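PDB 4F06: extracellular ligand-binding receptor from Rhodopseudomonas palustris, which binds p-hydroxybenzoic acid and probably delivers such lignin-derived aromatic acids to an ABC transporter as its periplasmic solute-binding protein. Local coordinates for residues G9-M14 / Q65-K70; A87-L92 / V97-M102; A158-F163 / G168-A173; P207-V212 / P240-A245; D232-P237 / L247-T252. One frame throughout, in Å; residues are numbered along the deposited sequence.

In the fold
The five contacts follow the bilobal fold of a periplasmic binding protein. Contacts 1 and 2 pack the lobe built on the six-stranded sheet, where strands 5-12 and 99-101 each carry one of them. Their centres are about 11 Å apart, and Ile68 touches Val97 between them. Contacts 3, 4 and 5 pack the other lobe. Contacts 3 and 5 reach the same sheet, with centres about 20 Å apart. Contacts 4 and 5 alternate along the chain and touch, with centres about 9 Å apart. Contacts 1 to 3 come in series before them. The centres of contacts 1 and 5 are about 31 Å apart. Of the five, contact 5 alone reaches a p-hydroxybenzoic acid in the cleft between the lobes, through Asp232.

Contact 1 (G9-M14 / Q65-K70); sequences GVIGTM and QELIVK
Leu67 reaches from helix 57-69 to strand 5-12 and meets Gly9 and Ile11. The tight part is small and wholly apolar. Both methyls of Leu67 rest on Gly9 CA from the helix side, with CD1 and CD2 each 3.9 Å away. A side chain at Gly9 would point toward the helix, and its first carbon would run into Leu67 CD1. The glycine therefore lets the leucine come down onto the strand itself. Next to it, Leu67 CD1 also touches Ile11 CG1 at 3.9 Å. Ile11 holds CG1 anti to its carbonyl carbon (chi1 -65°), which brings this longer branch round to the leucine. The two side chains meet at a slant. CG1 makes the closest touch, with Ile11 CD1 slightly farther off. The packing is that of a helix laid on the parallel part of a mixed sheet, as in the alpha/beta lobes of periplasmic binding proteins. Strand 5-12 lies between strands 43-51 and 75-78, and Gly9 and Ile11 share backbone hydrogen bonds with the latter. Leu67 also packs on Leu76 of that strand and on Arg50 of strand 43-51, which widens its seat on the sheet. The loose side is the outer part of the helix. Gln65, Val69 and Lys70 are exposed to solvent and stay well clear of the strand. Glu66 is partly exposed and also leaves Gly9 and Ile11 alone; its OE1 forms a salt bridge with Arg50 NE.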
# COMPACT_ATOMS: atom_id res chain seq x y z
N GLY A 9 17.77 1.58 7.43
CA GLY A 9 16.84 1.94 8.52
C GLY A 9 15.41 1.85 8.02
O GLY A 9 15.03 2.50 7.06
N VAL A 10 14.61 0.99 8.68
CA VAL A 10 13.23 0.76 8.29
C VAL A 10 12.33 1.39 9.32
O VAL A 10 12.38 1.02 10.51
CB VAL A 10 12.94 -0.75 8.21
CG1 VAL A 10 11.49 -0.97 7.79
CG2 VAL A 10 13.88 -1.47 7.23
N ILE A 11 11.51 2.34 8.89
CA ILE A 11 10.55 2.97 9.81
C ILE A 11 9.18 2.38 9.46
O ILE A 11 8.75 2.39 8.30
CB ILE A 11 10.55 4.51 9.61
CG1 ILE A 11 11.93 5.09 10.02
CG2 ILE A 11 9.38 5.14 10.42
CD1 ILE A 11 12.12 6.52 9.55
N GLY A 12 8.48 1.86 10.46
CA GLY A 12 7.14 1.29 10.20
C GLY A 12 6.36 1.23 11.46
O GLY A 12 6.89 1.53 12.54
N THR A 13 5.10 0.84 11.34
CA THR A 13 4.23 0.75 12.51
C THR A 13 4.48 -0.59 13.19
O THR A 13 3.86 -1.60 12.87
CB THR A 13 2.75 0.95 12.10
OG1 THR A 13 2.46 0.07 11.00
CG2 THR A 13 2.50 2.37 11.66
N MSE A 14 5.46 -0.60 14.10
CA MSE A 14 5.94 -1.84 14.71
C MSE A 14 5.16 -2.24 15.94
O MSE A 14 5.26 -3.38 16.40
CB MSE A 14 7.42 -1.75 15.09
CG MSE A 14 8.36 -1.29 13.96
SE MSE A 14 8.23 -2.20 12.23
CE MSE A 14 8.83 -3.84 12.77
N GLN A 65 16.41 10.89 11.28
CA GLN A 65 17.67 11.57 11.60
C GLN A 65 18.52 10.71 12.53
O GLN A 65 19.74 10.66 12.34
CB GLN A 65 17.39 12.94 12.22
CG GLN A 65 16.81 13.87 11.19
CD GLN A 65 16.35 15.19 11.73
OE1 GLN A 65 15.96 15.29 12.91
NE2 GLN A 65 16.41 16.23 10.88
N GLU A 66 17.93 10.03 13.52
CA GLU A 66 18.72 9.15 14.38
C GLU A 66 19.32 8.00 13.58
O GLU A 66 20.47 7.58 13.80
CB GLU A 66 17.85 8.59 15.53
CG GLU A 66 18.61 7.66 16.49
CD GLU A 66 18.59 6.09 16.24
OE1 GLU A 66 17.89 5.50 15.40
OE2 GLU A 66 19.30 5.36 16.97
N LEU A 67 18.54 7.42 12.68
CA LEU A 67 19.08 6.31 11.87
C LEU A 67 20.25 6.80 10.98
O LEU A 67 21.25 6.10 10.85
CB LEU A 67 17.98 5.71 10.98
CG LEU A 67 16.97 4.85 11.75
CD1 LEU A 67 15.65 4.73 10.96
CD2 LEU A 67 17.60 3.51 12.06
N ILE A 68 20.12 8.00 10.40
CA ILE A 68 21.19 8.56 9.56
C ILE A 68 22.44 8.85 10.40
O ILE A 68 23.56 8.50 9.99
CB ILE A 68 20.69 9.85 8.86
CG1 ILE A 68 19.66 9.49 7.76
CG2 ILE A 68 21.83 10.66 8.21
CD1 ILE A 68 18.79 10.64 7.30
N VAL A 69 22.26 9.47 11.57
CA VAL A 69 23.42 9.92 12.36
C VAL A 69 24.04 8.82 13.24
O VAL A 69 25.26 8.63 13.27
CB VAL A 69 23.04 11.15 13.20
CG1 VAL A 69 24.15 11.51 14.17
CG2 VAL A 69 22.73 12.33 12.30
N LYS A 70 23.18 8.11 13.98
CA LYS A 70 23.70 7.17 14.97
C LYS A 70 23.95 5.80 14.35
O LYS A 70 24.94 5.17 14.64
CB LYS A 70 22.77 7.12 16.19
CG LYS A 70 22.55 8.48 16.82
CD LYS A 70 23.86 9.08 17.32
CE LYS A 70 23.65 10.07 18.46
NZ LYS A 70 22.60 11.06 18.11

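Contact 2 (A87-L92 / V97-M102); sequences AVAPLL and VPMVVM
Met99, a selenomethionine, runs along the inner side of residues 87-92 and touches Val88, Ala89 and Leu92. Its CG is anti to the backbone N (chi1 178°), and the next torsion is extended as well. The chain thus leaves strand 99-101 toward residues 88-92. It bends only at chi3, 68°, which turns CE toward Ala89. Before that bend, SE lies 3.7 Å from Val88 CG1. CE reaches Ala89 CB more loosely, at 4.4 Å. Leu92 crosses the base of Met99 at about a right angle, with its CD1 3.5 Å from Met99 CB. Its other methyl, CD2, sits 3.3 Å from Val97 O, and this carbonyl oxygen is buried without a polar partner in the model. The backbone joins at the near end of the pair, where Val97 N donates to Leu92 O at 3.1 Å. That bond is nearly straight, 166° at the hydrogen. The pair closes a beta-alpha-beta crossover of this alpha/beta lobe: strand 75-78, helices 82-88 and 92-95, then the adjacent parallel strand 99-101. Leu92, Ala89 and Met99 all meet Ile116 of edge strand 116-118. Leu92 and Val97 rest on Leu76 of strand 75-78, while Val88 packs against Ala64 of helix 57-69.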
# COMPACT_ATOMS: atom_id res chain seq x y z
N ALA A 87 7.34 14.01 5.98
CA ALA A 87 8.26 14.64 6.93
C ALA A 87 9.70 14.23 6.67
O ALA A 87 10.62 15.03 6.89
CB ALA A 87 7.84 14.25 8.35
N VAL A 88 9.91 13.01 6.20
CA VAL A 88 11.27 12.49 6.00
C VAL A 88 11.83 12.93 4.63
O VAL A 88 13.02 13.20 4.51
CB VAL A 88 11.28 10.95 6.14
CG1 VAL A 88 12.65 10.39 5.80
CG2 VAL A 88 10.88 10.58 7.56
N ALA A 89 10.96 13.04 3.62
CA ALA A 89 11.39 13.32 2.23
C ALA A 89 12.40 14.48 2.08
O ALA A 89 13.40 14.30 1.37
CB ALA A 89 10.17 13.56 1.37
N PRO A 90 12.16 15.65 2.71
CA PRO A 90 13.04 16.81 2.44
C PRO A 90 14.46 16.58 3.03
O PRO A 90 15.37 17.33 2.68
CB PRO A 90 12.28 18.05 3.02
CG PRO A 90 11.27 17.46 3.92
CD PRO A 90 10.98 16.05 3.53
N LEU A 91 14.71 15.56 3.89
CA LEU A 91 16.01 15.30 4.56
C LEU A 91 16.97 14.61 3.60
O LEU A 91 18.18 14.63 3.80
CB LEU A 91 15.85 14.35 5.86
CG LEU A 91 14.84 14.76 6.90
CD1 LEU A 91 14.83 13.66 7.91
CD2 LEU A 91 15.32 16.06 7.52
N LEU A 92 16.40 13.86 2.67
CA LEU A 92 17.14 12.77 2.03
C LEU A 92 18.29 13.24 1.15
O LEU A 92 19.37 12.64 1.18
CB LEU A 92 16.21 11.91 1.18
CG LEU A 92 15.01 11.29 1.92
CD1 LEU A 92 14.06 10.68 0.91
CD2 LEU A 92 15.50 10.29 2.99
N VAL A 97 20.95 9.98 1.35
CA VAL A 97 20.37 8.69 1.72
C VAL A 97 19.03 8.50 0.96
O VAL A 97 18.08 9.22 1.18
CB VAL A 97 20.10 8.67 3.24
CG1 VAL A 97 19.31 7.44 3.70
CG2 VAL A 97 21.44 8.74 4.03
N PRO A 98 18.96 7.48 0.06
CA PRO A 98 17.67 7.23 -0.59
C PRO A 98 16.65 6.62 0.36
O PRO A 98 17.03 6.01 1.37
CB PRO A 98 18.01 6.23 -1.71
CG PRO A 98 19.52 6.41 -1.93
CD PRO A 98 20.07 6.71 -0.55
N MSE A 99 15.37 6.76 0.00
CA MSE A 99 14.27 6.17 0.76
C MSE A 99 13.44 5.33 -0.17
O MSE A 99 12.93 5.80 -1.22
CB MSE A 99 13.41 7.26 1.40
CG MSE A 99 12.20 6.69 2.19
SE MSE A 99 11.21 8.04 3.26
CE MSE A 99 10.39 9.17 1.91
N VAL A 100 13.25 4.07 0.24
CA VAL A 100 12.36 3.16 -0.48
C VAL A 100 11.04 3.09 0.27
O VAL A 100 10.94 2.53 1.36
CB VAL A 100 13.00 1.76 -0.55
CG1 VAL A 100 12.07 0.85 -1.36
CG2 VAL A 100 14.38 1.84 -1.23
N VAL A 101 10.03 3.75 -0.28
CA VAL A 101 8.73 3.83 0.37
C VAL A 101 8.01 2.51 0.14
O VAL A 101 7.80 2.08 -1.01
CB VAL A 101 7.90 5.02 -0.17
CG1 VAL A 101 6.47 5.02 0.35
CG2 VAL A 101 8.60 6.32 0.23
N MSE A 102 7.58 1.88 1.25
CA MSE A 102 6.98 0.56 1.20
C MSE A 102 5.50 0.57 1.55
O MSE A 102 4.89 -0.50 1.67
CB MSE A 102 7.73 -0.40 2.09
CG MSE A 102 9.16 -0.68 1.68
SE MSE A 102 10.15 -1.57 3.12
CE MSE A 102 11.74 -2.08 2.13

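Contact 3 (A158-F163 / G168-A173); sequences AFKKTF and GKVVEA
Gly168 N donates to Phe163 O at 2.9 Å, at the turn between helix 150-165 and strand 169-176. These belong to a beta-alpha-beta unit that returns to the sheet through that strand. Over residues 158-163 and 169-173 the N-to-C directions make 140°, closer to antiparallel than parallel. Gly168 and Phe163 also meet by a CH-pi contact. Gly168 CA lies over one face of the Phe163 ring, 3.7 Å from its centroid and displaced toward the rim. Phe163 holds CG anti to its backbone N (chi1 -169°), which brings the ring against Gly168. Lys169 O approaches the edge of that ring in its plane. Val170 CG2 also lies at the edge, 4.2 Å from Phe163 CD2. Replacing the ring by an alanine would probably leave Gly168 CA without its cover and open a gap beside Val170. Within the helix, Ala158 O is held by two donors of Thr162, the backbone N at 3.1 Å and OG1 at 2.8 Å, which come from opposite faces of the carbonyl plane. Lys160 extends across Val170 at about a right angle and ends in a salt bridge with Glu156. On the way its CE passes 4.0 Å from Ala173 CB.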
# COMPACT_ATOMS: atom_id res chain seq x y z
N ALA A 158 -9.48 11.01 -7.66
CA ALA A 158 -9.34 10.03 -8.74
C ALA A 158 -10.68 9.40 -9.09
O ALA A 158 -11.03 9.20 -10.27
CB ALA A 158 -8.36 8.94 -8.31
N PHE A 159 -11.46 9.02 -8.06
CA PHE A 159 -12.73 8.37 -8.33
C PHE A 159 -13.71 9.35 -9.00
O PHE A 159 -14.36 8.99 -9.99
CB PHE A 159 -13.37 7.79 -7.05
CG PHE A 159 -14.48 6.85 -7.37
CD1 PHE A 159 -15.78 7.32 -7.61
CD2 PHE A 159 -14.24 5.49 -7.48
CE1 PHE A 159 -16.81 6.44 -7.95
CE2 PHE A 159 -15.26 4.60 -7.79
CZ PHE A 159 -16.54 5.08 -8.04
N LYS A 160 -13.85 10.57 -8.45
CA LYS A 160 -14.77 11.56 -9.06
C LYS A 160 -14.39 11.76 -10.52
O LYS A 160 -15.29 11.70 -11.38
CB LYS A 160 -14.64 12.91 -8.37
CG LYS A 160 -15.38 13.02 -7.09
CD LYS A 160 -15.15 14.42 -6.49
CE LYS A 160 -16.00 14.64 -5.24
NZ LYS A 160 -15.84 16.05 -4.79
N LYS A 161 -13.12 12.03 -10.81
CA LYS A 161 -12.75 12.38 -12.18
C LYS A 161 -13.03 11.22 -13.14
O LYS A 161 -13.56 11.42 -14.25
CB LYS A 161 -11.27 12.80 -12.24
CG LYS A 161 -11.01 14.18 -11.67
CD LYS A 161 -9.58 14.66 -11.85
CE LYS A 161 -9.43 16.05 -11.25
NZ LYS A 161 -8.05 16.54 -11.55
N THR A 162 -12.69 10.01 -12.70
CA THR A 162 -12.79 8.85 -13.63
C THR A 162 -14.25 8.43 -13.79
O THR A 162 -14.72 8.22 -14.91
CB THR A 162 -11.95 7.68 -13.09
OG1 THR A 162 -10.61 8.12 -12.84
CG2 THR A 162 -11.94 6.49 -14.03
N PHE A 163 -14.97 8.31 -12.68
CA PHE A 163 -16.38 7.89 -12.72
C PHE A 163 -17.25 8.91 -13.48
O PHE A 163 -18.11 8.54 -14.28
CB PHE A 163 -16.90 7.62 -11.29
CG PHE A 163 -18.25 6.94 -11.27
CD1 PHE A 163 -18.43 5.67 -11.83
CD2 PHE A 163 -19.33 7.54 -10.58
CE1 PHE A 163 -19.68 5.05 -11.76
CE2 PHE A 163 -20.56 6.90 -10.48
CZ PHE A 163 -20.74 5.66 -11.08
N GLY A 168 -20.99 8.56 -14.80
CA GLY A 168 -21.49 8.36 -13.46
C GLY A 168 -21.74 9.63 -12.68
O GLY A 168 -21.15 10.67 -12.98
N LYS A 169 -22.54 9.54 -11.63
CA LYS A 169 -22.80 10.67 -10.74
C LYS A 169 -22.27 10.33 -9.36
O LYS A 169 -22.46 9.23 -8.85
CB LYS A 169 -24.32 10.87 -10.67
CG LYS A 169 -24.99 11.28 -11.98
CD LYS A 169 -26.50 11.39 -11.82
CE LYS A 169 -27.20 11.86 -13.10
NZ LYS A 169 -28.60 12.29 -12.81
N VAL A 170 -21.60 11.32 -8.75
CA VAL A 170 -21.18 11.24 -7.35
C VAL A 170 -22.19 12.08 -6.58
O VAL A 170 -22.23 13.31 -6.77
CB VAL A 170 -19.75 11.70 -7.15
CG1 VAL A 170 -19.41 11.76 -5.65
CG2 VAL A 170 -18.80 10.74 -7.85
N VAL A 171 -22.99 11.43 -5.72
CA VAL A 171 -24.09 12.11 -5.07
C VAL A 171 -23.75 12.56 -3.67
O VAL A 171 -24.48 13.33 -3.08
CB VAL A 171 -25.40 11.28 -5.07
CG1 VAL A 171 -25.88 11.12 -6.50
CG2 VAL A 171 -25.20 9.97 -4.33
N GLU A 172 -22.64 12.08 -3.14
CA GLU A 172 -22.21 12.43 -1.78
C GLU A 172 -20.71 12.19 -1.70
O GLU A 172 -20.20 11.23 -2.29
CB GLU A 172 -22.92 11.52 -0.76
CG GLU A 172 -22.73 12.04 0.66
CD GLU A 172 -23.36 11.16 1.69
OE1 GLU A 172 -23.66 9.98 1.36
OE2 GLU A 172 -23.53 11.64 2.84
N ALA A 173 -19.99 13.06 -0.99
CA ALA A 173 -18.57 12.84 -0.79
C ALA A 173 -18.28 13.28 0.64
O ALA A 173 -18.44 14.47 0.96
CB ALA A 173 -17.73 13.64 -1.78

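Contact 4 (P207-V212 / P240-A245); sequences PTLGFV and PNIGEA
This is a small, partly buried apolar contact between two helices of one lobe. Helix 206-217 packs against the short helix 239-242, which follows strand 226-230 and a loop. Ile242 and Leu209 share most of it, and Ile242 meets both Leu209 and Val212 of the other helix. Its CG1 branch is anti to the carbonyl carbon (chi1 -62°), which leads that branch back toward helix 206-217. There CD1 of Ile242 lies 3.8 Å from Val212 CG1. Ile242 CG2 touches the same methyl at 3.9 Å, so the valine methyl is held by both ends of the isoleucine. These two side chains cross nearly at right angles. Leu209 meets Ile242 differently: the two slide past each other in opposite directions, with Leu209 CD1 3.9 Å from Ile242 CG1. The same leucine methyl also meets Asn241 CB, at 3.9 Å. Only the base of Asn241 joins this packing; its amide ND2 is bonded to Asp238 OD1. Ile242 further reaches Ile216, one turn on from Val212. With an alanine in place of Ile242, Val212 CG1 and Leu209 CD1 would be likely to lose their shared partner, leaving a gap between the helices. Asn241 O, by contrast, has a polar tie to helix 206-217, from Lys213 NZ. Such packing of neighbouring crossover helices over one sheet is characteristic of the alpha/beta lobes of periplasmic binding proteins.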
# COMPACT_ATOMS: atom_id res chain seq x y z
N PRO A 207 -9.56 1.49 11.34
CA PRO A 207 -10.61 2.26 10.65
C PRO A 207 -11.35 1.42 9.60
O PRO A 207 -12.59 1.52 9.47
CB PRO A 207 -9.82 3.39 9.96
CG PRO A 207 -8.64 3.59 10.90
CD PRO A 207 -8.25 2.17 11.24
N THR A 208 -10.62 0.60 8.83
CA THR A 208 -11.27 -0.22 7.81
C THR A 208 -12.16 -1.28 8.42
O THR A 208 -13.25 -1.58 7.89
CB THR A 208 -10.23 -0.79 6.84
OG1 THR A 208 -9.17 -1.46 7.53
CG2 THR A 208 -9.57 0.33 6.01
N LEU A 209 -11.72 -1.89 9.51
CA LEU A 209 -12.55 -2.88 10.15
C LEU A 209 -13.87 -2.24 10.65
O LEU A 209 -14.97 -2.80 10.49
CB LEU A 209 -11.80 -3.52 11.33
CG LEU A 209 -12.57 -4.73 11.94
CD1 LEU A 209 -12.73 -5.85 10.92
CD2 LEU A 209 -11.82 -5.30 13.13
N GLY A 210 -13.75 -1.08 11.28
CA GLY A 210 -14.95 -0.37 11.77
C GLY A 210 -15.88 0.02 10.68
O GLY A 210 -17.09 -0.13 10.82
N PHE A 211 -15.35 0.54 9.58
CA PHE A 211 -16.21 0.99 8.49
C PHE A 211 -16.97 -0.21 7.90
O PHE A 211 -18.17 -0.13 7.72
CB PHE A 211 -15.35 1.70 7.41
CG PHE A 211 -16.18 2.28 6.29
CD1 PHE A 211 -16.61 1.49 5.23
CD2 PHE A 211 -16.51 3.64 6.30
CE1 PHE A 211 -17.39 2.08 4.22
CE2 PHE A 211 -17.24 4.22 5.28
CZ PHE A 211 -17.69 3.43 4.23
N VAL A 212 -16.28 -1.30 7.63
CA VAL A 212 -16.96 -2.45 6.99
C VAL A 212 -18.02 -3.03 7.93
O VAL A 212 -19.12 -3.38 7.49
CB VAL A 212 -15.94 -3.49 6.51
CG1 VAL A 212 -16.64 -4.78 6.04
CG2 VAL A 212 -15.11 -2.89 5.37
N PRO A 240 -11.17 -12.68 8.35
CA PRO A 240 -11.89 -13.52 9.34
C PRO A 240 -12.59 -12.70 10.41
O PRO A 240 -13.52 -13.21 11.07
CB PRO A 240 -10.77 -14.34 10.00
CG PRO A 240 -9.64 -14.33 9.03
CD PRO A 240 -9.74 -13.01 8.28
N ASN A 241 -12.15 -11.45 10.61
CA ASN A 241 -12.80 -10.58 11.59
C ASN A 241 -14.06 -9.96 11.09
O ASN A 241 -14.92 -9.63 11.88
CB ASN A 241 -11.80 -9.50 12.07
CG ASN A 241 -10.64 -10.12 12.81
OD1 ASN A 241 -10.84 -11.12 13.52
ND2 ASN A 241 -9.46 -9.55 12.69
N ILE A 242 -14.17 -9.80 9.78
CA ILE A 242 -15.43 -9.43 9.19
C ILE A 242 -16.33 -10.68 9.14
O ILE A 242 -17.53 -10.64 9.47
CB ILE A 242 -15.24 -8.85 7.78
CG1 ILE A 242 -14.39 -7.59 7.84
CG2 ILE A 242 -16.58 -8.56 7.08
CD1 ILE A 242 -13.76 -7.26 6.50
N GLY A 243 -15.72 -11.81 8.76
CA GLY A 243 -16.39 -13.09 8.63
C GLY A 243 -17.16 -13.20 7.34
O GLY A 243 -17.00 -12.40 6.41
N GLU A 244 -17.98 -14.24 7.26
CA GLU A 244 -18.70 -14.53 6.02
C GLU A 244 -19.68 -13.44 5.61
O GLU A 244 -20.08 -13.36 4.46
CB GLU A 244 -19.45 -15.87 6.13
CG GLU A 244 -18.52 -17.06 6.18
CD GLU A 244 -19.28 -18.33 6.45
OE1 GLU A 244 -20.51 -18.24 6.71
OE2 GLU A 244 -18.65 -19.40 6.41
N ALA A 245 -20.02 -12.54 6.53
CA ALA A 245 -20.82 -11.37 6.15
C ALA A 245 -20.03 -10.47 5.17
O ALA A 245 -20.64 -9.63 4.50
CB ALA A 245 -21.21 -10.60 7.39

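Contact 5 (D232-P237 / L247-T252); sequences DVVTEP and LGILST. With PHB (p-hydroxybenzoic acid), chain B.
Val234 spreads its two methyls over strand 250-253 and the residue before it, one to Ile249 and one to Ser251. The contact joins this strand to the loop that follows strand 226-230. Both strands lie in the central sheet of one lobe of the periplasmic binding fold, and the loop opens onto the ligand site between the lobes. The valine is turned with CG1 anti to its carbonyl carbon (chi1 -72°). CG2 then falls between the backbone N and the carbonyl carbon, and each methyl faces a different partner. CG1 lies 3.9 Å from Ile249 CG2, and the two side chains approach at a slant. CG2 packs on Ser251, 3.7 Å from its CB and 3.4 Å from its OG. The serine hydroxyl is not left without a polar mate beside this methyl, because it is hydrogen-bonded to Arg343 NE. Arg343 lies on the antiparallel strand 336-348, and it also touches Val234. Val234 and both of its partners are buried. The other end of the loop turns to the pocket. Asp232 sends its carboxylate toward the ligand, with CG anti to the carbonyl carbon (chi1 -54°). Its two oxygens have separate duties: OD2 bonds Thr230 OG1, while OD1 bonds Tyr253 OH as well as the ligand. These second partners probably fix the rotation of the carboxylate. Thr82, Tyr149, Ala105 and Ala204 also hydrogen-bond this p-hydroxybenzoic acid, the one in the cleft. Its phenol oxygen O4 donates to Asp232 OD1 at 2.7 Å.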
# COMPACT_ATOMS: atom_id res chain seq x y z
N ASP A 232 -7.03 -1.66 0.54
CA ASP A 232 -6.74 -1.24 1.91
C ASP A 232 -7.86 -1.62 2.85
O ASP A 232 -7.62 -1.81 4.05
CB ASP A 232 -6.59 0.29 1.91
CG ASP A 232 -5.57 0.72 0.89
OD1 ASP A 232 -4.37 0.65 1.18
OD2 ASP A 232 -5.99 1.05 -0.24
N VAL A 233 -9.08 -1.69 2.33
CA VAL A 233 -10.26 -1.83 3.19
C VAL A 233 -10.57 -3.29 3.53
O VAL A 233 -11.35 -3.54 4.45
CB VAL A 233 -11.43 -1.08 2.51
CG1 VAL A 233 -12.71 -1.20 3.33
CG2 VAL A 233 -11.07 0.39 2.26
N VAL A 234 -9.93 -4.24 2.83
CA VAL A 234 -10.23 -5.66 2.98
C VAL A 234 -8.94 -6.48 3.05
O VAL A 234 -8.85 -7.57 2.53
CB VAL A 234 -11.18 -6.19 1.91
CG1 VAL A 234 -12.59 -5.66 2.13
CG2 VAL A 234 -10.67 -5.82 0.52
N THR A 235 -7.95 -5.99 3.78
CA THR A 235 -6.71 -6.74 3.93
C THR A 235 -6.96 -8.11 4.53
O THR A 235 -7.82 -8.31 5.40
CB THR A 235 -5.61 -6.00 4.67
OG1 THR A 235 -6.02 -5.72 6.00
CG2 THR A 235 -5.24 -4.71 3.93
N GLU A 236 -6.19 -9.10 4.06
CA GLU A 236 -6.48 -10.49 4.35
C GLU A 236 -6.60 -10.80 5.84
O GLU A 236 -7.49 -11.57 6.22
CB GLU A 236 -5.49 -11.42 3.61
CG GLU A 236 -5.80 -11.53 2.12
CD GLU A 236 -5.16 -10.43 1.28
OE1 GLU A 236 -4.55 -9.43 1.82
OE2 GLU A 236 -5.26 -10.55 0.05
N PRO A 237 -5.68 -10.28 6.69
CA PRO A 237 -5.81 -10.67 8.11
C PRO A 237 -7.08 -10.20 8.78
O PRO A 237 -7.45 -10.75 9.81
CB PRO A 237 -4.58 -10.05 8.76
CG PRO A 237 -3.59 -9.99 7.59
CD PRO A 237 -4.43 -9.56 6.42
N LEU A 247 -18.58 -11.56 2.46
CA LEU A 247 -18.60 -12.16 1.12
C LEU A 247 -19.22 -11.18 0.13
O LEU A 247 -20.26 -10.56 0.38
CB LEU A 247 -19.42 -13.47 1.06
CG LEU A 247 -18.73 -14.65 1.76
CD1 LEU A 247 -19.72 -15.81 1.95
CD2 LEU A 247 -17.50 -15.14 0.97
N GLY A 248 -18.58 -11.08 -1.04
CA GLY A 248 -19.08 -10.26 -2.11
C GLY A 248 -18.54 -8.86 -2.17
O GLY A 248 -18.71 -8.19 -3.19
N ILE A 249 -17.83 -8.40 -1.13
CA ILE A 249 -17.29 -7.03 -1.19
C ILE A 249 -16.23 -6.98 -2.32
O ILE A 249 -15.34 -7.85 -2.39
CB ILE A 249 -16.66 -6.62 0.15
CG1 ILE A 249 -17.80 -6.42 1.19
CG2 ILE A 249 -15.80 -5.34 0.00
CD1 ILE A 249 -17.28 -6.31 2.63
N LEU A 250 -16.30 -5.95 -3.14
CA LEU A 250 -15.40 -5.74 -4.26
C LEU A 250 -14.28 -4.77 -3.88
O LEU A 250 -14.52 -3.76 -3.18
CB LEU A 250 -16.16 -5.16 -5.46
CG LEU A 250 -17.27 -6.06 -6.00
CD1 LEU A 250 -18.12 -5.32 -7.03
CD2 LEU A 250 -16.69 -7.35 -6.58
N SER A 251 -13.08 -5.03 -4.38
CA SER A 251 -11.98 -4.09 -4.19
C SER A 251 -11.03 -4.14 -5.35
O SER A 251 -10.89 -5.20 -5.98
CB SER A 251 -11.25 -4.39 -2.87
OG SER A 251 -10.65 -5.68 -2.88
N THR A 252 -10.29 -3.06 -5.57
CA THR A 252 -9.20 -3.06 -6.53
C THR A 252 -7.88 -2.93 -5.77
O THR A 252 -7.75 -2.11 -4.85
CB THR A 252 -9.36 -1.98 -7.60
OG1 THR A 252 -9.60 -0.74 -6.92
CG2 THR A 252 -10.50 -2.33 -8.55
C1' PHB B . -1.04 6.33 3.61
O1' PHB B . -0.54 6.73 2.55
O2' PHB B . -1.07 7.04 4.67
C1 PHB B . -1.68 4.98 3.61
C2 PHB B . -2.17 4.43 2.41
C3 PHB B . -2.81 3.21 2.41
C4 PHB B . -3.01 2.53 3.60
C5 PHB B . -2.54 3.06 4.78
C6 PHB B . -1.89 4.28 4.81
O4 PHB B . -3.67 1.36 3.66